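Pyocin-S2 (Pseudomonas aeruginosa, PDB 4QKO) is a bacteriocin whose nuclease domain, seen here with its immunity protein, degrades chromosomal DNA in sensitive cells, where the toxin also blocks lipid synthesis. Local coordinates at residues Gly19-Ala24 with Glu29-Pro34; Arg50-Gln55 with Gly111-Gly116; Ala76-Arg79 with Ala83-Val86; Glu99-Val104 with Lys124-Ile129. All blocks are in the same frame, centred on the assembly; numbering follows the deposited sequence. Where two conformers were deposited one is given.

Contact 1 of 4, residues Gly19-Ala24 with Glu29-Pro34; sequences GNWLGA and EGAPIP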
loop_
_atom_site.group_PDB
_atom_site.type_symbol
_atom_site.label_atom_id
_atom_site.label_comp_id
_atom_site.label_asym_id
_atom_site.label_seq_id
_atom_site.Cartn_x
_atom_site.Cartn_y
_atom_site.Cartn_z
ATOM N N GLY B 19 2.175 16.693 7.770
ATOM C CA GLY B 19 2.721 15.457 8.337
ATOM C C GLY B 19 1.841 14.203 8.209
ATOM O O GLY B 19 2.272 13.118 8.603
ATOM N N ASN B 20 0.611 14.311 7.726
ATOM C CA ASN B 20 -0.184 13.093 7.490
ATOM C C ASN B 20 -0.832 13.181 6.106
ATOM O O ASN B 20 -2.058 13.336 5.947
ATOM C CB ASN B 20 -1.220 12.979 8.601
ATOM C CG ASN B 20 -2.114 11.779 8.454
ATOM O OD1 ASN B 20 -1.738 10.801 7.830
ATOM N ND2 ASN B 20 -3.330 11.866 9.003
ATOM N N TRP B 21 0.002 13.147 5.056
ATOM C CA TRP B 21 -0.468 13.354 3.700
ATOM C C TRP B 21 -1.661 12.532 3.294
ATOM O O TRP B 21 -2.696 13.071 2.831
ATOM C CB TRP B 21 0.723 13.170 2.748
ATOM C CG TRP B 21 0.425 13.063 1.321
ATOM C CD1 TRP B 21 -0.349 13.895 0.588
ATOM C CD2 TRP B 21 0.920 12.067 0.424
ATOM N NE1 TRP B 21 -0.410 13.451 -0.694
ATOM C CE2 TRP B 21 0.364 12.344 -0.840
ATOM C CE3 TRP B 21 1.783 10.955 0.566
ATOM C CZ2 TRP B 21 0.617 11.550 -1.975
ATOM C CZ3 TRP B 21 2.069 10.198 -0.563
ATOM C CH2 TRP B 21 1.488 10.480 -1.811
ATOM N N LEU B 22 -1.548 11.232 3.477
ATOM C CA LEU B 22 -2.560 10.272 3.044
ATOM C C LEU B 22 -3.802 10.217 3.943
ATOM O O LEU B 22 -4.809 9.634 3.556
ATOM C CB LEU B 22 -1.981 8.865 2.799
ATOM C CG LEU B 22 -1.044 8.858 1.578
ATOM C CD1 LEU B 22 -0.566 7.464 1.286
ATOM C CD2 LEU B 22 -1.573 9.492 0.294
ATOM N N GLY B 23 -3.774 10.938 5.032
ATOM C CA GLY B 23 -5.022 11.182 5.831
ATOM C C GLY B 23 -6.095 11.807 4.954
ATOM O O GLY B 23 -7.286 11.495 5.115
ATOM N N ALA B 24 -5.702 12.665 3.995
ATOM C CA ALA B 24 -6.660 13.270 3.046
ATOM C C ALA B 24 -7.223 12.321 1.966
ATOM O O ALA B 24 -8.161 12.686 1.232
ATOM C CB ALA B 24 -6.067 14.544 2.383
ATOM N N GLU B 29 -11.889 15.366 -1.810
ATOM C CA GLU B 29 -11.394 15.136 -3.134
ATOM C C GLU B 29 -10.139 14.250 -3.180
ATOM O O GLU B 29 -9.633 13.998 -4.238
ATOM C CB GLU B 29 -11.017 16.471 -3.748
ATOM C CG GLU B 29 -12.066 17.546 -3.553
ATOM C CD GLU B 29 -12.003 18.601 -4.645
ATOM O OE1 GLU B 29 -11.406 18.323 -5.728
ATOM O OE2 GLU B 29 -12.592 19.686 -4.432
ATOM N N GLY B 30 -9.624 13.761 -2.061
ATOM C CA GLY B 30 -8.396 12.980 -2.164
ATOM C C GLY B 30 -7.210 13.807 -1.740
ATOM O O GLY B 30 -7.350 14.975 -1.370
ATOM N N ALA B 31 -6.033 13.183 -1.746
ATOM C CA ALA B 31 -4.870 13.816 -1.300
ATOM C C ALA B 31 -4.237 14.402 -2.548
ATOM O O ALA B 31 -4.178 13.743 -3.511
ATOM C CB ALA B 31 -3.920 12.808 -0.666
ATOM N N PRO B 32 -3.755 15.619 -2.473
ATOM C CA PRO B 32 -3.043 16.186 -3.602
ATOM C C PRO B 32 -1.682 15.543 -3.821
ATOM O O PRO B 32 -1.174 14.793 -2.957
ATOM C CB PRO B 32 -2.917 17.635 -3.219
ATOM C CG PRO B 32 -2.813 17.654 -1.769
ATOM C CD PRO B 32 -3.735 16.534 -1.320
ATOM N N ILE B 33 -1.110 15.764 -5.025
ATOM C CA ILE B 33 0.286 15.387 -5.179
ATOM C C ILE B 33 1.211 16.357 -4.376
ATOM O O ILE B 33 1.114 17.633 -4.529
ATOM C CB ILE B 33 0.693 15.394 -6.655
ATOM C CG1 ILE B 33 -0.181 14.459 -7.481
ATOM C CG2 ILE B 33 2.177 15.046 -6.799
ATOM C CD1 ILE B 33 -0.508 13.131 -6.783
ATOM N N PRO B 34 2.072 15.824 -3.509
ATOM C CA PRO B 34 2.991 16.703 -2.780
ATOM C C PRO B 34 3.900 17.504 -3.718
ATOM O O PRO B 34 4.403 16.937 -4.648
ATOM C CB PRO B 34 3.817 15.744 -1.913
ATOM C CG PRO B 34 2.972 14.505 -1.804
ATOM C CD PRO B 34 2.214 14.431 -3.102
#
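Trp21, first residue of a 3-10 segment, lays its indole against residues 31-34, which include the short strand at about 31-32, an outer strand of the three-stranded antiparallel sheet of this nuclease domain. Its NE1 donates to the backbone O of Pro32 at 2.7 Å; that oxygen lies near the indole plane, and NE1 meets it almost head-on along the C=O bond. Tryptophan suits the place because one ring supplies both a donor at its edge and a broad apolar face. Over one face sits Pro34, whose CG lies 3.7 Å from the centroid of the five-membered ring in a CH-pi contact; the opposite face is covered by CD2 of Leu22. With CG anti to the backbone N (chi1 168°), the indole swings from the turn toward the strand. A small methyl suits Ala31, whose CB sits close to both Trp21 O and the indole, 3.6 Å from Trp21 NE1. Gly30 has a positive phi (102°), at which a CB would press against the preceding carbonyl O. Further out, Phe56, Trp57 and Val60 of helix 49-62 pack on the indole, while Ala31 bonds through its backbone to Ala120 of the central strand. Away from the indole, Ala24 CB meets Ala31 CB at 4.1 Å.

Contact 2 of 4, residues Arg50-Gln55 with Gly111-Gly116; sequences RDFREQ and GVYNMG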
loop_
_atom_site.group_PDB
_atom_site.type_symbol
_atom_site.label_atom_id
_atom_site.label_comp_id
_atom_site.label_asym_id
_atom_site.label_seq_id
_atom_site.Cartn_x
_atom_site.Cartn_y
_atom_site.Cartn_z
ATOM N N ARG B 50 1.666 2.409 -15.829
ATOM C CA ARG B 50 2.380 1.630 -14.820
ATOM C C ARG B 50 3.806 2.128 -14.597
ATOM O O ARG B 50 4.302 2.125 -13.477
ATOM C CB ARG B 50 2.402 0.157 -15.194
ATOM C CG ARG B 50 1.135 -0.601 -14.838
ATOM C CD ARG B 50 1.202 -1.293 -13.476
ATOM N NE ARG B 50 0.206 -0.731 -12.576
ATOM C CZ ARG B 50 -0.844 -0.030 -12.983
ATOM N NH1 ARG B 50 -1.069 0.158 -14.275
ATOM N NH2 ARG B 50 -1.690 0.448 -12.099
ATOM N N ASP B 51 4.460 2.577 -15.665
ATOM C CA ASP B 51 5.727 3.238 -15.541
ATOM C C ASP B 51 5.632 4.511 -14.619
ATOM O O ASP B 51 6.491 4.734 -13.756
ATOM C CB ASP B 51 6.149 3.570 -16.979
ATOM C CG ASP B 51 7.500 4.146 -17.085
ATOM O OD1 ASP B 51 8.250 4.088 -16.100
ATOM O OD2 ASP B 51 7.835 4.647 -18.211
ATOM N N PHE B 52 4.654 5.378 -14.847
ATOM C CA PHE B 52 4.464 6.536 -14.027
ATOM C C PHE B 52 4.250 6.168 -12.549
ATOM O O PHE B 52 4.862 6.740 -11.684
ATOM C CB PHE B 52 3.265 7.302 -14.490
ATOM C CG PHE B 52 2.759 8.299 -13.499
ATOM C CD1 PHE B 52 3.468 9.421 -13.208
ATOM C CD2 PHE B 52 1.535 8.112 -12.889
ATOM C CE1 PHE B 52 2.992 10.328 -12.325
ATOM C CE2 PHE B 52 1.057 8.998 -11.966
ATOM C CZ PHE B 52 1.776 10.108 -11.681
ATOM N N ARG B 53 3.410 5.192 -12.313
ATOM C CA ARG B 53 3.006 4.787 -10.946
ATOM C C ARG B 53 4.194 4.263 -10.153
ATOM O O ARG B 53 4.396 4.601 -8.980
ATOM C CB ARG B 53 1.891 3.742 -11.054
ATOM C CG ARG B 53 1.298 3.242 -9.740
ATOM C CD ARG B 53 0.314 2.114 -10.059
ATOM N NE ARG B 53 -0.127 1.427 -8.897
ATOM C CZ ARG B 53 0.486 0.362 -8.371
ATOM N NH1 ARG B 53 1.601 -0.150 -8.924
ATOM N NH2 ARG B 53 -0.005 -0.180 -7.277
ATOM N N GLU B 54 4.982 3.457 -10.818
ATOM C CA GLU B 54 6.207 2.971 -10.268
ATOM C C GLU B 54 7.168 4.107 -9.889
ATOM O O GLU B 54 7.638 4.158 -8.785
ATOM C CB GLU B 54 6.909 2.067 -11.248
ATOM C CG GLU B 54 6.347 0.694 -11.297
ATOM C CD GLU B 54 7.081 -0.157 -12.341
ATOM O OE1 GLU B 54 8.197 0.259 -12.816
ATOM O OE2 GLU B 54 6.505 -1.220 -12.677
ATOM N N GLN B 55 7.427 5.034 -10.791
ATOM C CA GLN B 55 8.278 6.171 -10.451
ATOM C C GLN B 55 7.704 7.065 -9.409
ATOM O O GLN B 55 8.442 7.594 -8.622
ATOM C CB GLN B 55 8.623 6.978 -11.702
ATOM C CG GLN B 55 9.587 6.150 -12.563
ATOM C CD GLN B 55 9.937 6.867 -13.874
ATOM O OE1 GLN B 55 10.257 8.065 -13.886
ATOM N NE2 GLN B 55 9.847 6.135 -15.001
ATOM N N GLY B 111 -5.336 16.488 -18.130
ATOM C CA GLY B 111 -3.949 16.085 -18.410
ATOM C C GLY B 111 -3.686 14.742 -17.773
ATOM O O GLY B 111 -4.056 14.497 -16.617
ATOM N N VAL B 112 -3.072 13.876 -18.528
ATOM C CA VAL B 112 -2.778 12.512 -18.052
ATOM C C VAL B 112 -1.713 12.536 -16.920
ATOM O O VAL B 112 -1.931 11.893 -15.876
ATOM C CB VAL B 112 -2.268 11.568 -19.140
ATOM C CG1 VAL B 112 -1.928 10.177 -18.551
ATOM C CG2 VAL B 112 -3.304 11.445 -20.259
ATOM N N TYR B 113 -0.598 13.230 -17.161
ATOM C CA TYR B 113 0.491 13.357 -16.159
ATOM C C TYR B 113 0.694 14.795 -15.665
ATOM O O TYR B 113 1.769 15.165 -15.277
ATOM C CB TYR B 113 1.787 12.805 -16.761
ATOM C CG TYR B 113 1.692 11.374 -17.268
ATOM C CD1 TYR B 113 1.580 10.297 -16.397
ATOM C CD2 TYR B 113 1.632 11.111 -18.611
ATOM C CE1 TYR B 113 1.461 9.008 -16.863
ATOM C CE2 TYR B 113 1.514 9.826 -19.086
ATOM C CZ TYR B 113 1.420 8.765 -18.224
ATOM O OH TYR B 113 1.356 7.453 -18.699
ATOM N N ASN B 114 -0.364 15.593 -15.697
ATOM C CA ASN B 114 -0.384 16.921 -15.111
ATOM C C ASN B 114 -0.602 16.726 -13.646
ATOM O O ASN B 114 -1.620 16.212 -13.250
ATOM C CB ASN B 114 -1.583 17.725 -15.701
ATOM C CG ASN B 114 -1.756 19.107 -15.080
ATOM O OD1 ASN B 114 -1.133 19.453 -14.106
ATOM N ND2 ASN B 114 -2.559 19.951 -15.741
ATOM N N MET B 115 0.330 17.133 -12.827
ATOM C CA MET B 115 0.197 16.918 -11.351
ATOM C C MET B 115 -0.928 17.631 -10.712
ATOM O O MET B 115 -1.398 17.199 -9.691
ATOM C CB MET B 115 1.468 17.309 -10.609
ATOM C CG MET B 115 2.690 16.563 -11.088
ATOM S SD MET B 115 2.702 14.771 -10.817
ATOM C CE MET B 115 3.529 14.088 -12.200
ATOM N N GLY B 116 -1.371 18.729 -11.285
ATOM C CA GLY B 116 -2.593 19.415 -10.815
ATOM C C GLY B 116 -3.893 18.640 -11.128
ATOM O O GLY B 116 -4.951 19.031 -10.622
#
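The hydroxyl OH of Tyr113, whose ring packs on Phe52, donates to the backbone O of Val6, which ties down the polar end of an otherwise apolar buried contact. The two rings form an offset edge-to-face pair, centroids 5.3 Å apart and planes at 60°, with the CD1 and CE1 edge of Tyr113 turned toward one face of Phe52. Tyr113 CD1 stands off centre above that face, 3.7 Å from Phe52 CG, and Tyr113 CE1 closes on Phe52 CB at 3.4 Å. Phenylalanine fits the buried side of helix 49-62, where no polar atom asks for a partner; its CG is anti to the backbone N (chi1 164°), which carries the ring off the helix toward the loop. Met115 approaches from the opposite direction, folded at chi2 (-65°) so that its CE lies 3.8 Å from Phe52 CE1; a flexible thioether suits this place between Phe52 and helix 35-41. Asn114 steadies the loop through an Asx turn, OD1 accepting from Gly116 N at 2.9 Å. Phe46 and Trp49 also meet the Phe52 ring, and the whole is an aromatic cluster that packs a helix against the loop joining the two strands of an HNH beta-beta-alpha nuclease motif.

Contact 3 of 4, residues Ala76-Arg79 with Ala83-Val86; sequences AVMR and APYV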
loop_
_atom_site.group_PDB
_atom_site.type_symbol
_atom_site.label_atom_id
_atom_site.label_comp_id
_atom_site.label_asym_id
_atom_site.label_seq_id
_atom_site.Cartn_x
_atom_site.Cartn_y
_atom_site.Cartn_z
ATOM N N ALA B 76 9.023 -0.922 2.049
ATOM C CA ALA B 76 9.578 -2.065 1.342
ATOM C C ALA B 76 8.795 -2.301 0.054
ATOM O O ALA B 76 9.385 -2.621 -0.988
ATOM C CB ALA B 76 9.595 -3.297 2.250
ATOM N N VAL B 77 7.504 -1.975 0.066
ATOM C CA VAL B 77 6.648 -2.096 -1.094
ATOM C C VAL B 77 6.882 -0.887 -2.030
ATOM O O VAL B 77 7.026 -1.073 -3.248
ATOM C CB VAL B 77 5.158 -2.188 -0.659
ATOM C CG1 VAL B 77 4.242 -1.915 -1.829
ATOM C CG2 VAL B 77 4.892 -3.569 -0.070
ATOM N N MET B 78 6.996 0.307 -1.454
ATOM C CA MET B 78 7.026 1.519 -2.244
ATOM C C MET B 78 8.365 1.702 -2.971
ATOM O O MET B 78 8.411 2.209 -4.103
ATOM C CB MET B 78 6.720 2.721 -1.342
ATOM C CG MET B 78 5.250 2.767 -0.932
ATOM S SD MET B 78 5.057 3.550 0.696
ATOM C CE MET B 78 5.257 5.155 0.048
ATOM N N ARG B 79 9.432 1.249 -2.322
ATOM C CA ARG B 79 10.771 1.305 -2.935
ATOM C C ARG B 79 10.848 0.521 -4.181
ATOM O O ARG B 79 11.712 0.817 -5.017
ATOM C CB ARG B 79 11.806 0.684 -2.017
ATOM C CG ARG B 79 12.275 1.649 -1.027
ATOM C CD ARG B 79 13.299 0.967 -0.133
ATOM N NE ARG B 79 13.308 1.782 1.065
ATOM C CZ ARG B 79 13.016 1.392 2.297
ATOM N NH1 ARG B 79 12.741 0.113 2.591
ATOM N NH2 ARG B 79 13.039 2.315 3.249
ATOM N N ALA B 83 2.309 0.771 -4.771
ATOM C CA ALA B 83 1.534 1.648 -3.912
ATOM C C ALA B 83 1.406 1.011 -2.541
ATOM O O ALA B 83 1.284 -0.189 -2.429
ATOM C CB ALA B 83 0.128 1.846 -4.480
ATOM N N PRO B 84 1.241 1.838 -1.503
ATOM C CA PRO B 84 1.032 1.303 -0.196
ATOM C C PRO B 84 -0.335 0.695 -0.064
ATOM O O PRO B 84 -1.303 1.110 -0.721
ATOM C CB PRO B 84 1.139 2.507 0.716
ATOM C CG PRO B 84 0.902 3.698 -0.164
ATOM C CD PRO B 84 1.263 3.306 -1.542
ATOM N N TYR B 85 -0.406 -0.252 0.856
ATOM C CA TYR B 85 -1.708 -0.773 1.296
ATOM C C TYR B 85 -2.457 0.256 2.173
ATOM O O TYR B 85 -1.830 1.014 2.936
ATOM C CB TYR B 85 -1.529 -2.101 2.109
ATOM C CG TYR B 85 -1.034 -3.262 1.251
ATOM C CD1 TYR B 85 0.352 -3.436 1.008
ATOM C CD2 TYR B 85 -1.880 -4.103 0.657
ATOM C CE1 TYR B 85 0.820 -4.484 0.237
ATOM C CE2 TYR B 85 -1.443 -5.174 -0.088
ATOM C CZ TYR B 85 -0.082 -5.345 -0.331
ATOM O OH TYR B 85 0.387 -6.395 -1.117
ATOM N N VAL B 86 -3.786 0.379 1.977
ATOM C CA VAL B 86 -4.589 1.214 2.854
ATOM C C VAL B 86 -4.986 0.471 4.135
ATOM O O VAL B 86 -4.821 -0.751 4.304
ATOM C CB VAL B 86 -5.833 1.830 2.173
ATOM C CG1 VAL B 86 -5.380 2.607 0.948
ATOM C CG2 VAL B 86 -6.816 0.734 1.757
#
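The ring of Tyr85 meets Val77 at its edge: Val77 CG2 lies near the ring plane, 4.2 Å from Tyr85 CE1, and the two side chains cross at about a right angle. The ring also takes part in a cation-pi contact with Lys97 and lies almost parallel to the ring of Tyr55 of the immunity protein. Its hydroxyl is hydrogen-bonded to His34 ND1 of the immunity protein, so tyrosine serves here as a flat apolar surface with a polar tip directed at the partner chain. The other branch of Val77, CG1, is anti to the backbone N (chi1 164°) and points at the backbone, 3.5 Å from Ala83 O, an oxygen that itself accepts from Lys97 NZ. A beta-branched residue is apt, because its two methyls touch two different residues of the loop. The segments are residues near the C-terminal end of helix 72-78 and the extended chain that follows after three intervening residues, so this is helix-to-loop packing within the colicin-type DNase domain, away from the metal. Met78 closes the other flank: its SD comes within 4.1 Å of Pro84 CB, and its CG lies 4.1 Å from Pro84 CD. Proline offers a rigid hydrocarbon surface to this long thioether chain; Trp57 of helix 49-62 packs on Pro84 and Ala83, and Val60 of the same helix on Met78.

Contact 4 of 4, residues Glu99-Val104 with Lys124-Ile129; sequences EIHHKV and KRHIEI. With MG (magnesium ion), chain O.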
loop_
_atom_site.group_PDB
_atom_site.type_symbol
_atom_site.label_atom_id
_atom_site.label_comp_id
_atom_site.label_asym_id
_atom_site.label_seq_id
_atom_site.Cartn_x
_atom_site.Cartn_y
_atom_site.Cartn_z
ATOM N N GLU B 99 -4.897 4.423 -4.718
ATOM C CA GLU B 99 -5.082 4.618 -6.155
ATOM C C GLU B 99 -4.900 6.078 -6.547
ATOM O O GLU B 99 -5.249 6.963 -5.821
ATOM C CB GLU B 99 -6.469 4.114 -6.621
ATOM C CG GLU B 99 -6.669 2.617 -6.338
ATOM C CD GLU B 99 -8.133 2.112 -6.470
ATOM O OE1 GLU B 99 -9.034 2.919 -6.787
ATOM O OE2 GLU B 99 -8.393 0.900 -6.235
ATOM N N ILE B 100 -4.390 6.317 -7.755
ATOM C CA ILE B 100 -4.268 7.667 -8.313
ATOM C C ILE B 100 -5.341 7.870 -9.373
ATOM O O ILE B 100 -5.402 7.067 -10.323
ATOM C CB ILE B 100 -2.865 7.825 -8.905
ATOM C CG1 ILE B 100 -1.875 7.813 -7.755
ATOM C CG2 ILE B 100 -2.695 9.142 -9.644
ATOM C CD1 ILE B 100 -0.428 7.765 -8.162
ATOM N N HIS B 101 -6.199 8.883 -9.145
ATOM C CA HIS B 101 -7.436 9.236 -9.934
ATOM C C HIS B 101 -7.151 10.589 -10.605
ATOM O O HIS B 101 -6.411 11.413 -10.043
ATOM C CB HIS B 101 -8.648 9.292 -8.939
ATOM C CG HIS B 101 -9.801 10.262 -9.235
ATOM N ND1 HIS B 101 -11.021 9.858 -9.768
ATOM C CD2 HIS B 101 -9.983 11.567 -8.890
ATOM C CE1 HIS B 101 -11.849 10.891 -9.832
ATOM N NE2 HIS B 101 -11.248 11.938 -9.296
ATOM N N HIS B 102 -7.771 10.801 -11.761
ATOM C CA HIS B 102 -7.711 12.079 -12.438
ATOM C C HIS B 102 -8.897 12.928 -12.027
ATOM O O HIS B 102 -10.043 12.490 -12.080
ATOM C CB HIS B 102 -7.741 11.828 -13.930
ATOM C CG HIS B 102 -6.456 11.285 -14.454
ATOM N ND1 HIS B 102 -6.139 9.944 -14.395
ATOM C CD2 HIS B 102 -5.349 11.906 -14.916
ATOM C CE1 HIS B 102 -4.925 9.751 -14.877
ATOM N NE2 HIS B 102 -4.423 10.927 -15.203
ATOM N N LYS B 103 -8.671 14.154 -11.627
ATOM C CA LYS B 103 -9.791 15.030 -11.260
ATOM C C LYS B 103 -10.663 15.416 -12.446
ATOM O O LYS B 103 -11.888 15.363 -12.353
ATOM C CB LYS B 103 -9.292 16.286 -10.584
ATOM C CG LYS B 103 -8.334 15.996 -9.462
ATOM C CD LYS B 103 -8.392 17.075 -8.402
ATOM C CE LYS B 103 -7.561 18.264 -8.772
ATOM N NZ LYS B 103 -8.169 19.468 -8.138
ATOM N N VAL B 104 -10.030 15.794 -13.544
ATOM C CA VAL B 104 -10.701 16.037 -14.834
ATOM C C VAL B 104 -10.467 14.879 -15.802
ATOM O O VAL B 104 -9.336 14.502 -16.073
ATOM C CB VAL B 104 -10.220 17.368 -15.465
ATOM C CG1 VAL B 104 -10.926 17.649 -16.800
ATOM C CG2 VAL B 104 -10.445 18.529 -14.497
ATOM N N LYS B 124 -12.179 2.931 -0.771
ATOM C CA LYS B 124 -13.487 3.196 -0.213
ATOM C C LYS B 124 -13.908 4.597 -0.657
ATOM O O LYS B 124 -15.059 4.808 -1.034
ATOM C CB LYS B 124 -13.507 3.074 1.283
ATOM C CG LYS B 124 -14.644 3.817 2.010
ATOM C CD LYS B 124 -14.470 3.644 3.538
ATOM C CE LYS B 124 -15.495 4.406 4.408
ATOM N NZ LYS B 124 -15.590 5.897 4.132
ATOM N N ARG B 125 -12.991 5.549 -0.627
ATOM C CA ARG B 125 -13.387 6.907 -0.956
ATOM C C ARG B 125 -13.682 7.016 -2.454
ATOM O O ARG B 125 -14.682 7.670 -2.856
ATOM C CB ARG B 125 -12.358 7.930 -0.454
ATOM C CG ARG B 125 -12.706 9.387 -0.672
ATOM C CD ARG B 125 -13.986 9.836 0.031
ATOM N NE ARG B 125 -14.382 11.143 -0.487
ATOM C CZ ARG B 125 -15.615 11.643 -0.448
ATOM N NH1 ARG B 125 -16.630 10.984 0.121
ATOM N NH2 ARG B 125 -15.851 12.836 -0.970
ATOM N N HIS B 126 -12.902 6.352 -3.295
ATOM C CA HIS B 126 -13.201 6.389 -4.718
ATOM C C HIS B 126 -14.588 5.878 -5.059
ATOM O O HIS B 126 -15.340 6.488 -5.815
ATOM C CB HIS B 126 -12.172 5.563 -5.499
ATOM C CG HIS B 126 -12.311 5.684 -6.993
ATOM N ND1 HIS B 126 -13.088 4.820 -7.750
ATOM C CD2 HIS B 126 -11.756 6.566 -7.868
ATOM C CE1 HIS B 126 -12.977 5.143 -9.023
ATOM N NE2 HIS B 126 -12.192 6.210 -9.121
ATOM N N ILE B 127 -14.942 4.755 -4.500
ATOM C CA ILE B 127 -16.233 4.167 -4.747
ATOM C C ILE B 127 -17.375 5.051 -4.256
ATOM O O ILE B 127 -18.480 4.965 -4.830
ATOM C CB ILE B 127 -16.323 2.795 -4.074
ATOM C CG1 ILE B 127 -15.507 1.788 -4.867
ATOM C CG2 ILE B 127 -17.764 2.326 -3.920
ATOM C CD1 ILE B 127 -15.177 0.566 -4.056
ATOM N N GLU B 128 -17.118 5.891 -3.231
ATOM C CA GLU B 128 -18.142 6.790 -2.702
ATOM C C GLU B 128 -18.535 7.763 -3.775
ATOM O O GLU B 128 -19.694 8.178 -3.885
ATOM C CB GLU B 128 -17.698 7.525 -1.434
ATOM C CG GLU B 128 -17.693 6.598 -0.199
ATOM C CD GLU B 128 -17.249 7.248 1.137
ATOM O OE1 GLU B 128 -16.555 8.275 1.193
ATOM O OE2 GLU B 128 -17.610 6.696 2.178
ATOM N N ILE B 129 -17.569 8.091 -4.607
ATOM C CA ILE B 129 -17.810 9.040 -5.698
ATOM C C ILE B 129 -18.477 8.428 -6.955
ATOM O O ILE B 129 -19.356 9.059 -7.578
ATOM C CB ILE B 129 -16.477 9.751 -6.097
ATOM C CG1 ILE B 129 -15.763 10.307 -4.840
ATOM C CG2 ILE B 129 -16.793 10.873 -7.069
ATOM C CD1 ILE B 129 -14.294 10.642 -5.051
HETATM MG MG MG O . -10.785 7.882 -10.679
HETATM O O HOH W 1 -9.583 8.251 -12.385
#
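Metal coordination joins His101 of strand 99-102 to His126 of helix 123-130. The magnesium ion is held by His101 ND1 at 2.2 Å and by a water at 2.1 Å; His126 NE2 stands at 2.7 Å, a long bond, with the ion in the plane of its imidazole. Opposite nitrogens are thus used: the near one of the strand histidine and the far one of the helix histidine, whose CG is anti to the backbone N (chi1 -173°) and reaches outward toward the strand. The same water accepts a hydrogen bond from His102 N at 3.2 Å.

Ring packing is secondary. The imidazoles of His101 and His126 are inclined at 78° and touch obliquely, ND1 of His101 lying 3.9 Å from CD2 of His126, while His130, a further ligand position by similarity, stacks on His126.

Charge pairing takes place beside the site at Glu99 and, separately, along the helix. Glu99 OE1, 4.3 Å from His126 CG, has its salt bridge with Arg95. On the helix Glu128 OE2 pairs with Lys124 NZ and Glu128 OE1 with Arg125 NH1, each at 2.9 Å.

The strand and helix are the two walls of the HNH beta-beta-alpha metal finger. Histidine nitrogens favour zinc-like ions over magnesium, so the long His126 bond is consistent with a zinc site, as inferred by similarity, occupied here by a less suited ion.

In the fold
Contacts 2 and 3 are buried, contact 1 is partly so, and contact 4 lies at the surface. Contacts 1 and 4 share the three-stranded sheet, using its two outer strands, 31-32 and 99-102. Contact 2 crosses contact 4 along the chain and meets it directly, where His102 NE2 is hydrogen-bonded to Val112 O and Phe52 packs on Ile100. Contact 3 is nested within the loop that contact 2 closes, and Arg53 touches Ala83 between them. The chemistry follows position: aromatic and apolar packing in contacts 2 and 3, a single indole hydrogen bond added in contact 1, and metal coordination in contact 4, with salt bridges beside it. Among them, contact 3 meets the immunity protein most extensively.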